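Side-chain contact in ribosomal RNA small subunit methyltransferase E (Thermotoga maritima, PDB 1Z85), which probably methylates N3 of a specific uridine in 16S ribosomal RNA, using S-adenosyl-L-methionine as methyl donor: residues His124-Leu128 against Asp129-Ile133. Numbering follows the deposited sequence.
Sequences HEISL and DKAKI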
loop_
_atom_site.group_PDB
_atom_site.type_symbol
_atom_site.label_atom_id
_atom_site.label_comp_id
_atom_site.label_asym_id
_atom_site.label_seq_id
_atom_site.Cartn_x
_atom_site.Cartn_y
_atom_site.Cartn_z
ATOM N N HIS B 124 -21.566 11.649 1.887
ATOM C CA HIS B 124 -21.139 11.578 0.527
ATOM C C HIS B 124 -22.072 10.728 -0.316
ATOM O O HIS B 124 -22.968 10.068 0.182
ATOM C CB HIS B 124 -19.700 11.053 0.397
ATOM C CG HIS B 124 -18.662 12.015 0.843
ATOM N ND1 HIS B 124 -18.236 12.108 2.157
ATOM C CD2 HIS B 124 -18.033 13.002 0.181
ATOM C CE1 HIS B 124 -17.338 13.068 2.249
ATOM N NE2 HIS B 124 -17.196 13.622 1.071
ATOM N N GLU B 125 -21.872 10.851 -1.621
ATOM C CA GLU B 125 -22.566 10.087 -2.637
ATOM C C GLU B 125 -21.503 9.629 -3.589
ATOM O O GLU B 125 -20.432 10.228 -3.647
ATOM C CB GLU B 125 -23.585 10.948 -3.403
ATOM C CG GLU B 125 -24.746 11.603 -2.578
ATOM C CD GLU B 125 -25.798 10.584 -1.970
ATOM O OE1 GLU B 125 -26.072 9.516 -2.548
ATOM O OE2 GLU B 125 -26.372 10.870 -0.878
ATOM N N ILE B 126 -21.821 8.603 -4.360
ATOM C CA ILE B 126 -20.982 8.118 -5.452
ATOM C C ILE B 126 -21.784 8.016 -6.735
ATOM O O ILE B 126 -22.975 7.606 -6.718
ATOM C CB ILE B 126 -20.297 6.755 -5.116
ATOM C CG1 ILE B 126 -19.258 6.369 -6.168
ATOM C CG2 ILE B 126 -21.261 5.627 -4.950
ATOM C CD1 ILE B 126 -18.370 5.280 -5.646
ATOM N N SER B 127 -21.139 8.396 -7.838
ATOM C CA SER B 127 -21.644 8.111 -9.189
ATOM C C SER B 127 -21.164 6.704 -9.619
ATOM O O SER B 127 -19.960 6.448 -9.762
ATOM C CB SER B 127 -21.138 9.124 -10.203
ATOM O OG SER B 127 -21.438 8.686 -11.554
ATOM N N LEU B 128 -22.101 5.797 -9.800
ATOM C CA LEU B 128 -21.781 4.449 -10.185
ATOM C C LEU B 128 -21.106 4.383 -11.538
ATOM O O LEU B 128 -20.240 3.559 -11.751
ATOM C CB LEU B 128 -23.037 3.580 -10.159
ATOM C CG LEU B 128 -22.826 2.131 -9.783
ATOM C CD1 LEU B 128 -22.478 1.999 -8.300
ATOM C CD2 LEU B 128 -24.065 1.319 -10.152
ATOM N N ASP B 129 -21.422 5.298 -12.443
ATOM C CA ASP B 129 -20.690 5.364 -13.708
ATOM C C ASP B 129 -19.234 5.774 -13.542
ATOM O O ASP B 129 -18.362 5.288 -14.278
ATOM C CB ASP B 129 -21.408 6.319 -14.668
ATOM C CG ASP B 129 -22.705 5.718 -15.246
ATOM O OD1 ASP B 129 -23.058 4.539 -14.964
ATOM O OD2 ASP B 129 -23.385 6.445 -15.990
ATOM N N LYS B 130 -18.956 6.635 -12.564
ATOM C CA LYS B 130 -17.584 7.037 -12.287
ATOM C C LYS B 130 -16.828 5.874 -11.715
ATOM O O LYS B 130 -15.689 5.650 -12.091
ATOM C CB LYS B 130 -17.512 8.261 -11.358
ATOM C CG LYS B 130 -16.094 8.970 -11.277
ATOM C CD LYS B 130 -16.116 10.310 -10.469
ATOM C CE LYS B 130 -17.065 11.392 -11.073
ATOM N NZ LYS B 130 -18.394 11.670 -10.346
ATOM N N ALA B 131 -17.451 5.120 -10.817
ATOM C CA ALA B 131 -16.803 3.974 -10.201
ATOM C C ALA B 131 -16.436 2.912 -11.267
ATOM O O ALA B 131 -15.320 2.383 -11.286
ATOM C CB ALA B 131 -17.693 3.406 -9.146
ATOM N N LYS B 132 -17.334 2.681 -12.204
ATOM C CA LYS B 132 -17.029 1.809 -13.340
ATOM C C LYS B 132 -15.859 2.271 -14.196
ATOM O O LYS B 132 -15.093 1.460 -14.706
ATOM C CB LYS B 132 -18.255 1.690 -14.234
ATOM C CG LYS B 132 -19.468 0.978 -13.601
ATOM C CD LYS B 132 -20.625 0.877 -14.604
ATOM C CE LYS B 132 -21.953 0.442 -13.926
ATOM N NZ LYS B 132 -21.985 -1.031 -13.679
ATOM N N ILE B 133 -15.728 3.564 -14.416
ATOM C CA ILE B 133 -14.516 4.038 -15.097
ATOM C C ILE B 133 -13.232 3.740 -14.300
ATOM O O ILE B 133 -12.179 3.448 -14.878
ATOM C CB ILE B 133 -14.630 5.544 -15.427
ATOM C CG1 ILE B 133 -15.708 5.735 -16.506
ATOM C CG2 ILE B 133 -13.287 6.138 -15.930
ATOM C CD1 ILE B 133 -16.121 7.156 -16.659
#
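Ser127 meets Lys130 and Ala131 where the extended chain turns into helix 128-142, and it fills the N-cap position. A chi1 of 169° swings OG away from the serine's own N and toward the first turn, where it accepts from Lys130 N. This capping bond is weak: OG to N measures 3.4 Å, although the N-H points fairly straight at the oxygen (152°). The carbonyl of the same serine is better used. Ala131 N donates to Ser127 O over 3.0 Å, lying in the carbonyl plane, while a weak, strongly bent bond from Lys130 N reaches the same oxygen. One residue further along, Lys132 N donates to Leu128 O at 3.1 Å, tilted 25° from the carbonyl plane.

The packed side is apolar. Ile126 reaches forward with CD1, which comes to 4.0 Å from Ala131 CB. Phe116 of strand 113-117 touches Ile126, Leu128 and the buried Ala131, and Phe152 of strand 149-152 touches Ile126 and Leu128, so this face seats the helix start against the parallel sheet of the methyltransferase domain.

The two lysines are exposed and packed more loosely, Lys130 beside Trp96 and Lys132 beside Val150. Lys130 bends at chi3 and chi4 and folds back, a van der Waals approach that brings NZ to 3.7 Å from Ser127 CB. The methylene CG of Lys132 lies 3.3 Å from Leu128 O. The geometry suggests that the two straighter main-chain bonds and the apolar packing hold the first turn, with the long Ser127 OG bond probably a modest addition.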